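Local coordinates for diadenosine Tetraphosphate Hydrolase (Caenorhabditis elegans, PDB 1KTG), which hydrolyses diadenosine tetraphosphate asymmetrically to AMP and ATP with the help of divalent metal ions, as a monomeric Nudix hydrolase, at residues 54-59 with 101-106; 65-70 with 87-92; 110-115 with 127-132. All blocks are in the same frame, centred on the assembly; numbering follows the deposited sequence.

Contact 1. Residues 54-59 with 101-106; sequences KEEANI and SHEHQN. With MG (magnesium ion), chain I; MG (magnesium ion), chain F; MG (magnesium ion), chain H; OH (hydroxide ion), chain D.
Glu56 and Glu103 meet through a shared magnesium ion, which Glu56 OE2 binds at 2.1 Å and Glu103 OE1 at 2.2 Å. These two oxygens are 3.0 Å apart, and the positive charge of the ion they share probably offsets the repulsion between them. Glu56 can be followed outward from the helix. Its CB lies beside the His104 ring, and CG, anti to the carbonyl carbon (chi1 -61°), starts an extended chain past CE1 of that ring. At the tip the two oxygens divide the work: OE2 bridges two magnesium ions, while OE1 passes 3.3 Å from His104 CE1 and accepts a hydrogen bond from a water on the second metal. This is the magnesium cluster of a Nudix active site. Glu56 comes from the helix of the Nudix box and Glu103 from a type I turn beyond the box, and Glu52 and Lys36 O add further ligands. Glu103 OE2 reaches a third magnesium, which also binds the hydroxide; glutamate suits both places because its two oxygens can serve different partners. Nearer the backbones, a water donates to Glu56 O (2.8 Å), accepts from Ser101 N (2.9 Å) and also bonds His104 ND1. Were His104 an alanine, this water would lose its side-chain partner and would probably be held less firmly between the two backbones. Ser101, small enough for close approach, lays its CB 3.5 Å from Glu55 O.

Contact 2. Residues 65-70 with 87-92; sequences TIHEDC and YWLAKL
Leu89 and Cys70 each hold the first side-chain atom beyond CB anti to the backbone N (chi1 -176° and -177°), and His67 turns its CG anti to the carbonyl carbon instead (chi1 -56°). These torsions bring a leucine methyl, CD2, against both the His67 ring and the Cys70 sulfur. Leu89 CD2 reaches His67 CD2 at 3.7 Å, with Leu89 CG lying at the ring edge in its plane, while Cys70 SG rests 3.8 Å from Leu89 CB. A branched apolar residue suits this place, filling the space between an imidazole and a thiol.

The backbones run antiparallel, as expected of a beta hairpin. Thr65 and Lys91 form a hydrogen-bonded pair, joined by N-H to O bonds both ways, and Ile66 faces Ala90 as a non-hydrogen-bonded pair. The small Ala90 lets Ile66 CG1 settle 3.9 Å from its CB. Further on, His67 to Cys70 makes a type I turn, yet pairing resumes beyond it: Leu89 N donates to Cys70 O at 3.0 Å. Trp88 sets its indole edge toward the turn, where Glu68 O lies 3.8 Å from Trp88 NE1, and a water bridges the two, accepting from NE1 (3.0 Å) and donating to Glu68 O (2.6 Å).

His67 NE2 is hydrogen-bonded to Tyr11 OH of strand 3-14, which also pairs with strand 81-92. Helix 122-137 packs on Cys70 and Leu89, whereas helix 45-57 meets Ile66 and Trp88, Trp46 standing edge-to-face with the indole.

Contact 3. Residues 110-115 with 127-132; sequences CELEDA and LLRKFS. With MG (magnesium ion), chain E.
Leu112 points its two methyl groups at the other helix, and here the contact is tightly packed: CD1 lies 3.8 Å from Leu128 O and CD2 3.7 Å from Ser132 OG. With CG anti to the backbone N (chi1 176°), the two methyls reach residues one turn apart on helix 122-137. Ala115 turns its CB toward that helix and meets Leu128 CD1 at 4.0 Å; a methyl group is enough where the larger leucine comes in from across.

The outer side is polar and looser. Glu113 bends at chi2 (-59°), which brings its carboxylate back to Arg129, whose chain stretches out to meet it. The guanidinium grips end-on: Arg129 NH1 bonds Glu113 OE1 at 2.9 Å and Arg129 NH2 bonds Glu113 OE2 at 3.0 Å, both on the syn side. The two planes are 36° apart, so the salt bridge is twisted. Long charged chains suit this exposed side, reaching each other from helix to helix.

Glu111, at the N-cap position of helix 112-119, binds a separate magnesium. The contact thus pairs two consecutive helices beside the Nudix sheet, on which 122-137 also packs: Leu128 touches Val9 of strand 3-14, and Phe131 lies on strands 64-78 and 81-92.

How the contacts relate
Contact 2 is the most buried of the three, a backbone-paired hairpin with side chains packed on both faces; contacts 1 and 3 are only partly buried. Their chemistry differs accordingly: contact 1 is held by carboxylates, magnesium and water at the active site, contact 3 by leucine packing with a salt bridge on its exposed side. Contacts 1 and 3 lie on opposite sides of the chain's centre, though strand 104-110 leads from one into helix 112-119 of the other. Contact 2 touches both, through Leu92 against Ile59 of contact 1, and more extensively where Cys70, Tyr87 and Leu89 receive Phe131 and Leu127 of contact 3.

Contact 1. Residues 54-59 with 101-106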
loop_
_atom_site.group_PDB
_atom_site.type_symbol
_atom_site.label_atom_id
_atom_site.label_comp_id
_atom_site.label_asym_id
_atom_site.label_seq_id
_atom_site.Cartn_x
_atom_site.Cartn_y
_atom_site.Cartn_z
ATOM N N LYS A 54 -3.589 -6.206 -7.397
ATOM C CA LYS A 54 -3.693 -6.589 -8.797
ATOM C C LYS A 54 -4.631 -5.632 -9.519
ATOM O O LYS A 54 -4.323 -5.155 -10.609
ATOM C CB LYS A 54 -4.193 -8.034 -8.928
ATOM N N GLU A 55 -5.759 -5.317 -8.890
ATOM C CA GLU A 55 -6.760 -4.441 -9.497
ATOM C C GLU A 55 -6.301 -3.003 -9.671
ATOM O O GLU A 55 -6.556 -2.396 -10.713
ATOM C CB GLU A 55 -8.049 -4.420 -8.661
ATOM C CG GLU A 55 -8.910 -5.668 -8.776
ATOM C CD GLU A 55 -10.118 -5.643 -7.855
ATOM O OE1 GLU A 55 -10.364 -4.605 -7.210
ATOM O OE2 GLU A 55 -10.815 -6.668 -7.753
ATOM N N GLU A 56 -5.651 -2.453 -8.649
ATOM C CA GLU A 56 -5.332 -1.028 -8.642
ATOM C C GLU A 56 -3.999 -0.658 -9.286
ATOM O O GLU A 56 -3.833 0.465 -9.777
ATOM C CB GLU A 56 -5.402 -0.488 -7.209
ATOM C CG GLU A 56 -6.785 -0.645 -6.589
ATOM C CD GLU A 56 -6.897 -0.061 -5.195
ATOM O OE1 GLU A 56 -5.866 0.337 -4.601
ATOM O OE2 GLU A 56 -8.041 0.027 -4.696
ATOM N N ALA A 57 -3.039 -1.580 -9.269
ATOM C CA ALA A 57 -1.711 -1.271 -9.799
ATOM C C ALA A 57 -1.238 -2.248 -10.868
ATOM O O ALA A 57 -0.170 -2.061 -11.443
ATOM C CB ALA A 57 -0.718 -1.204 -8.674
ATOM N N ASN A 58 -2.029 -3.284 -11.128
ATOM C CA ASN A 58 -1.700 -4.295 -12.130
ATOM C C ASN A 58 -0.426 -5.062 -11.769
ATOM O O ASN A 58 0.344 -5.452 -12.646
ATOM C CB ASN A 58 -1.584 -3.670 -13.523
ATOM C CG ASN A 58 -1.898 -4.646 -14.635
ATOM O OD1 ASN A 58 -1.459 -4.464 -15.767
ATOM N ND2 ASN A 58 -2.674 -5.673 -14.332
ATOM N N ILE A 59 -0.221 -5.256 -10.464
ATOM C CA ILE A 59 0.886 -6.050 -9.945
ATOM C C ILE A 59 0.302 -7.339 -9.361
ATOM O O ILE A 59 -0.569 -7.297 -8.470
ATOM C CB ILE A 59 1.653 -5.284 -8.873
ATOM C CG1 ILE A 59 2.317 -4.052 -9.485
ATOM C CG2 ILE A 59 2.699 -6.183 -8.233
ATOM C CD1 ILE A 59 2.859 -3.054 -8.471
ATOM N N SER A 101 -6.381 1.683 -12.562
ATOM C CA SER A 101 -7.775 1.419 -12.857
ATOM C C SER A 101 -8.518 2.742 -12.669
ATOM O O SER A 101 -7.899 3.755 -12.362
ATOM C CB SER A 101 -8.316 0.371 -11.890
ATOM O OG SER A 101 -8.450 0.919 -10.595
ATOM N N HIS A 102 -9.840 2.740 -12.821
ATOM C CA HIS A 102 -10.614 3.969 -12.666
ATOM C C HIS A 102 -10.549 4.551 -11.257
ATOM O O HIS A 102 -10.877 5.717 -11.070
ATOM C CB HIS A 102 -12.079 3.757 -13.048
ATOM C CG HIS A 102 -12.819 2.837 -12.129
ATOM N ND1 HIS A 102 -13.322 3.245 -10.911
ATOM C CD2 HIS A 102 -13.168 1.535 -12.264
ATOM C CE1 HIS A 102 -13.926 2.228 -10.325
ATOM N NE2 HIS A 102 -13.854 1.181 -11.128
ATOM N N GLU A 103 -10.107 3.756 -10.282
ATOM C CA GLU A 103 -10.033 4.222 -8.889
ATOM C C GLU A 103 -8.879 5.193 -8.595
ATOM O O GLU A 103 -8.886 5.860 -7.560
ATOM C CB GLU A 103 -10.010 3.032 -7.927
ATOM C CG GLU A 103 -11.347 2.304 -7.891
ATOM C CD GLU A 103 -11.455 1.231 -6.831
ATOM O OE1 GLU A 103 -10.423 0.813 -6.257
ATOM O OE2 GLU A 103 -12.596 0.806 -6.584
ATOM N N HIS A 104 -7.905 5.280 -9.508
ATOM C CA HIS A 104 -6.744 6.149 -9.327
ATOM C C HIS A 104 -6.388 6.938 -10.578
ATOM O O HIS A 104 -6.710 6.531 -11.701
ATOM C CB HIS A 104 -5.553 5.345 -8.790
ATOM C CG HIS A 104 -5.862 4.700 -7.482
ATOM N ND1 HIS A 104 -6.504 3.485 -7.398
ATOM C CD2 HIS A 104 -5.728 5.147 -6.209
ATOM C CE1 HIS A 104 -6.719 3.194 -6.128
ATOM N NE2 HIS A 104 -6.263 4.186 -5.387
ATOM N N GLN A 105 -5.744 8.087 -10.366
ATOM C CA GLN A 105 -5.460 9.007 -11.458
ATOM C C GLN A 105 -3.972 9.265 -11.660
ATOM O O GLN A 105 -3.590 9.919 -12.628
ATOM C CB GLN A 105 -6.195 10.334 -11.236
ATOM C CG GLN A 105 -5.819 11.071 -9.939
ATOM C CD GLN A 105 -6.506 12.419 -9.825
ATOM O OE1 GLN A 105 -5.892 13.408 -9.431
ATOM N NE2 GLN A 105 -7.780 12.463 -10.187
ATOM N N ASN A 106 -3.137 8.763 -10.753
ATOM C CA ASN A 106 -1.687 8.937 -10.877
ATOM C C ASN A 106 -0.982 8.062 -9.847
ATOM O O ASN A 106 -1.627 7.468 -8.989
ATOM C CB ASN A 106 -1.325 10.410 -10.638
ATOM C CG ASN A 106 0.047 10.807 -11.221
ATOM O OD1 ASN A 106 0.529 11.913 -10.979
ATOM N ND2 ASN A 106 0.651 9.923 -12.003
HETATM MG MG MG I . -9.878 -0.909 -5.049
HETATM MG MG MG F . -8.536 1.030 -2.962
HETATM MG MG MG H . -13.399 -0.430 -5.135
HETATM O O OH D . -11.878 -1.717 -5.202
HETATM O O HOH W 1 -6.764 2.191 -2.773
HETATM O O HOH W 2 -6.246 1.933 -9.656
HETATM O O HOH W 3 -9.371 2.520 -4.244
HETATM O O HOH W 4 -9.295 2.114 -1.328
HETATM O O HOH W 5 -14.357 -1.972 -3.796
HETATM O O HOH W 6 -15.179 0.775 -5.082
HETATM O O HOH W 7 -14.296 -1.540 -6.890
#

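Contact 2. Residues 65-70 with 87-92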
loop_
_atom_site.group_PDB
_atom_site.type_symbol
_atom_site.label_atom_id
_atom_site.label_comp_id
_atom_site.label_asym_id
_atom_site.label_seq_id
_atom_site.Cartn_x
_atom_site.Cartn_y
_atom_site.Cartn_z
ATOM N N THR A 65 7.502 -10.284 -3.590
ATOM C CA THR A 65 7.991 -11.046 -2.448
ATOM C C THR A 65 7.344 -10.381 -1.235
ATOM O O THR A 65 7.778 -9.309 -0.796
ATOM C CB THR A 65 9.524 -10.992 -2.317
ATOM O OG1 THR A 65 10.136 -11.665 -3.424
ATOM C CG2 THR A 65 9.987 -11.805 -1.115
ATOM N N ILE A 66 6.290 -10.994 -0.713
ATOM C CA ILE A 66 5.552 -10.411 0.404
ATOM C C ILE A 66 6.182 -10.856 1.710
ATOM O O ILE A 66 6.394 -12.041 1.930
ATOM C CB ILE A 66 4.071 -10.828 0.363
ATOM C CG1 ILE A 66 3.448 -10.408 -0.965
ATOM C CG2 ILE A 66 3.328 -10.171 1.514
ATOM C CD1 ILE A 66 2.015 -10.824 -1.150
ATOM N N HIS A 67 6.506 -9.894 2.559
ATOM C CA HIS A 67 7.128 -10.179 3.847
ATOM C C HIS A 67 6.038 -10.417 4.879
ATOM O O HIS A 67 5.514 -9.474 5.457
ATOM C CB HIS A 67 7.997 -9.003 4.267
ATOM C CG HIS A 67 9.037 -8.636 3.258
ATOM N ND1 HIS A 67 9.912 -9.556 2.720
ATOM C CD2 HIS A 67 9.334 -7.450 2.678
ATOM C CE1 HIS A 67 10.705 -8.950 1.854
ATOM N NE2 HIS A 67 10.373 -7.670 1.811
ATOM N N GLU A 68 5.706 -11.678 5.116
ATOM C CA GLU A 68 4.607 -12.018 6.030
ATOM C C GLU A 68 4.830 -11.575 7.464
ATOM O O GLU A 68 3.861 -11.377 8.205
ATOM C CB GLU A 68 4.314 -13.513 5.968
ATOM C CG GLU A 68 4.105 -13.953 4.538
ATOM C CD GLU A 68 3.498 -15.327 4.392
ATOM O OE1 GLU A 68 3.044 -15.913 5.408
ATOM O OE2 GLU A 68 3.473 -15.805 3.234
ATOM N N ASP A 69 6.094 -11.400 7.851
ATOM C CA ASP A 69 6.425 -10.957 9.203
ATOM C C ASP A 69 6.476 -9.446 9.339
ATOM O O ASP A 69 6.969 -8.940 10.352
ATOM C CB ASP A 69 7.788 -11.499 9.623
ATOM N N CYS A 70 6.019 -8.718 8.323
ATOM C CA CYS A 70 6.006 -7.267 8.418
ATOM C C CYS A 70 4.632 -6.752 8.025
ATOM O O CYS A 70 4.330 -6.562 6.845
ATOM C CB CYS A 70 7.093 -6.633 7.565
ATOM S SG CYS A 70 7.174 -4.835 7.723
ATOM N N TYR A 87 -1.992 -3.711 6.338
ATOM C CA TYR A 87 -0.976 -3.702 5.279
ATOM C C TYR A 87 0.164 -4.671 5.579
ATOM O O TYR A 87 0.640 -4.745 6.708
ATOM C CB TYR A 87 -0.309 -2.318 5.177
ATOM C CG TYR A 87 -1.167 -1.218 4.609
ATOM C CD1 TYR A 87 -1.838 -0.334 5.442
ATOM C CD2 TYR A 87 -1.268 -1.036 3.243
ATOM C CE1 TYR A 87 -2.610 0.682 4.925
ATOM C CE2 TYR A 87 -2.029 -0.020 2.717
ATOM C CZ TYR A 87 -2.701 0.831 3.555
ATOM O OH TYR A 87 -3.457 1.847 3.022
ATOM N N TRP A 88 0.599 -5.374 4.540
ATOM C CA TRP A 88 1.831 -6.154 4.558
ATOM C C TRP A 88 2.849 -5.459 3.644
ATOM O O TRP A 88 2.482 -4.854 2.648
ATOM C CB TRP A 88 1.605 -7.556 4.006
ATOM C CG TRP A 88 0.978 -8.559 4.916
ATOM C CD1 TRP A 88 1.624 -9.463 5.726
ATOM C CD2 TRP A 88 -0.417 -8.845 5.040
ATOM N NE1 TRP A 88 0.710 -10.255 6.374
ATOM C CE2 TRP A 88 -0.552 -9.896 5.973
ATOM C CE3 TRP A 88 -1.577 -8.298 4.481
ATOM C CZ2 TRP A 88 -1.793 -10.418 6.339
ATOM C CZ3 TRP A 88 -2.803 -8.822 4.844
ATOM C CH2 TRP A 88 -2.900 -9.866 5.767
ATOM N N LEU A 89 4.131 -5.546 3.994
ATOM C CA LEU A 89 5.211 -5.006 3.165
ATOM C C LEU A 89 5.517 -6.019 2.044
ATOM O O LEU A 89 5.547 -7.210 2.278
ATOM C CB LEU A 89 6.448 -4.745 4.037
ATOM C CG LEU A 89 7.660 -4.094 3.368
ATOM C CD1 LEU A 89 7.347 -2.675 2.896
ATOM C CD2 LEU A 89 8.867 -4.102 4.291
ATOM N N ALA A 90 5.732 -5.543 0.823
ATOM C CA ALA A 90 5.959 -6.433 -0.307
ATOM C C ALA A 90 6.923 -5.821 -1.312
ATOM O O ALA A 90 6.739 -4.682 -1.746
ATOM C CB ALA A 90 4.641 -6.745 -0.981
ATOM N N LYS A 91 7.935 -6.588 -1.693
ATOM C CA LYS A 91 8.929 -6.116 -2.637
ATOM C C LYS A 91 8.534 -6.436 -4.069
ATOM O O LYS A 91 8.242 -7.581 -4.386
ATOM C CB LYS A 91 10.273 -6.765 -2.368
ATOM C CG LYS A 91 11.371 -6.328 -3.317
ATOM C CD LYS A 91 12.727 -6.865 -2.903
ATOM C CE LYS A 91 13.827 -6.355 -3.814
ATOM N NZ LYS A 91 15.160 -6.839 -3.360
ATOM N N LEU A 92 8.528 -5.416 -4.920
ATOM C CA LEU A 92 8.356 -5.615 -6.355
ATOM C C LEU A 92 9.732 -6.006 -6.881
ATOM O O LEU A 92 10.613 -5.172 -6.989
ATOM C CB LEU A 92 7.854 -4.344 -7.027
ATOM C CG LEU A 92 7.541 -4.468 -8.524
ATOM C CD1 LEU A 92 6.355 -5.390 -8.761
ATOM C CD2 LEU A 92 7.270 -3.083 -9.105
HETATM O O HOH W 8 1.441 -12.352 8.320
#

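Contact 3. Residues 110-115 with 127-132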
loop_
_atom_site.group_PDB
_atom_site.type_symbol
_atom_site.label_atom_id
_atom_site.label_comp_id
_atom_site.label_asym_id
_atom_site.label_seq_id
_atom_site.Cartn_x
_atom_site.Cartn_y
_atom_site.Cartn_z
ATOM N N CYS A 110 8.168 6.722 -4.363
ATOM C CA CYS A 110 8.658 7.703 -3.407
ATOM C C CYS A 110 9.644 7.185 -2.378
ATOM O O CYS A 110 9.401 6.162 -1.752
ATOM C CB CYS A 110 7.482 8.266 -2.607
ATOM S SG CYS A 110 6.011 8.689 -3.568
ATOM N N GLU A 111 10.732 7.932 -2.193
ATOM C CA GLU A 111 11.650 7.694 -1.089
ATOM C C GLU A 111 10.891 7.957 0.226
ATOM O O GLU A 111 9.892 8.677 0.251
ATOM C CB GLU A 111 12.892 8.571 -1.205
ATOM C CG GLU A 111 13.807 8.152 -2.338
ATOM C CD GLU A 111 15.068 8.999 -2.414
ATOM O OE1 GLU A 111 15.587 9.373 -1.346
ATOM O OE2 GLU A 111 15.543 9.264 -3.539
ATOM N N LEU A 112 11.355 7.353 1.308
ATOM C CA LEU A 112 10.642 7.398 2.586
ATOM C C LEU A 112 10.060 8.754 3.013
ATOM O O LEU A 112 8.886 8.856 3.343
ATOM C CB LEU A 112 11.548 6.884 3.697
ATOM C CG LEU A 112 10.929 6.971 5.094
ATOM C CD1 LEU A 112 9.713 6.059 5.210
ATOM C CD2 LEU A 112 11.965 6.620 6.130
ATOM N N GLU A 113 10.884 9.789 3.045
ATOM C CA GLU A 113 10.405 11.070 3.545
ATOM C C GLU A 113 9.339 11.685 2.645
ATOM O O GLU A 113 8.364 12.264 3.126
ATOM C CB GLU A 113 11.572 12.014 3.752
ATOM C CG GLU A 113 12.529 11.532 4.845
ATOM C CD GLU A 113 11.872 11.366 6.213
ATOM O OE1 GLU A 113 10.848 12.033 6.499
ATOM O OE2 GLU A 113 12.395 10.563 7.015
ATOM N N ASP A 114 9.529 11.535 1.340
ATOM C CA ASP A 114 8.591 12.037 0.349
ATOM C C ASP A 114 7.282 11.261 0.443
ATOM O O ASP A 114 6.179 11.835 0.352
ATOM C CB ASP A 114 9.203 11.872 -1.043
ATOM C CG ASP A 114 8.380 12.515 -2.124
ATOM O OD1 ASP A 114 8.192 11.880 -3.195
ATOM O OD2 ASP A 114 7.886 13.654 -1.999
ATOM N N ALA A 115 7.401 9.950 0.627
ATOM C CA ALA A 115 6.226 9.112 0.770
ATOM C C ALA A 115 5.408 9.556 1.979
ATOM O O ALA A 115 4.174 9.629 1.916
ATOM C CB ALA A 115 6.622 7.646 0.891
ATOM N N LEU A 127 3.714 4.081 10.102
ATOM C CA LEU A 127 3.723 2.745 9.519
ATOM C C LEU A 127 4.877 2.620 8.516
ATOM O O LEU A 127 5.649 1.659 8.549
ATOM C CB LEU A 127 2.371 2.462 8.847
ATOM C CG LEU A 127 2.172 1.080 8.228
ATOM C CD1 LEU A 127 0.686 0.704 8.225
ATOM C CD2 LEU A 127 2.720 1.049 6.818
ATOM N N LEU A 128 5.017 3.612 7.645
ATOM C CA LEU A 128 6.093 3.600 6.658
ATOM C C LEU A 128 7.463 3.603 7.351
ATOM O O LEU A 128 8.380 2.911 6.916
ATOM C CB LEU A 128 5.955 4.797 5.694
ATOM C CG LEU A 128 4.748 4.771 4.747
ATOM C CD1 LEU A 128 4.590 6.105 4.026
ATOM C CD2 LEU A 128 4.842 3.643 3.761
ATOM N N ARG A 129 7.600 4.356 8.444
ATOM C CA ARG A 129 8.862 4.369 9.183
ATOM C C ARG A 129 9.151 2.981 9.750
ATOM O O ARG A 129 10.286 2.503 9.694
ATOM C CB ARG A 129 8.839 5.408 10.311
ATOM C CG ARG A 129 8.832 6.833 9.796
ATOM C CD ARG A 129 9.057 7.901 10.833
ATOM N NE ARG A 129 8.973 9.235 10.238
ATOM C CZ ARG A 129 9.939 9.819 9.521
ATOM N NH1 ARG A 129 9.743 11.034 9.027
ATOM N NH2 ARG A 129 11.104 9.211 9.302
ATOM N N LYS A 130 8.114 2.333 10.272
ATOM C CA LYS A 130 8.242 0.997 10.847
ATOM C C LYS A 130 8.697 0.001 9.794
ATOM O O LYS A 130 9.607 -0.806 10.020
ATOM C CB LYS A 130 6.902 0.558 11.427
ATOM N N PHE A 131 8.052 0.072 8.634
ATOM C CA PHE A 131 8.356 -0.798 7.516
ATOM C C PHE A 131 9.762 -0.537 6.983
ATOM O O PHE A 131 10.470 -1.472 6.631
ATOM C CB PHE A 131 7.309 -0.613 6.424
ATOM C CG PHE A 131 6.008 -1.328 6.711
ATOM C CD1 PHE A 131 5.102 -1.576 5.695
ATOM C CD2 PHE A 131 5.705 -1.765 8.001
ATOM C CE1 PHE A 131 3.909 -2.267 5.946
ATOM C CE2 PHE A 131 4.507 -2.449 8.261
ATOM C CZ PHE A 131 3.613 -2.692 7.240
ATOM N N SER A 132 10.163 0.728 6.941
ATOM C CA SER A 132 11.519 1.097 6.520
ATOM C C SER A 132 12.540 0.532 7.503
ATOM O O SER A 132 13.602 0.050 7.102
ATOM C CB SER A 132 11.647 2.627 6.408
ATOM O OG SER A 132 12.991 3.041 6.182
HETATM MG MG MG E . 15.302 9.068 -5.569
HETATM O O HOH W 9 15.579 6.900 -5.567
HETATM O O HOH W 10 13.204 8.579 -5.547
#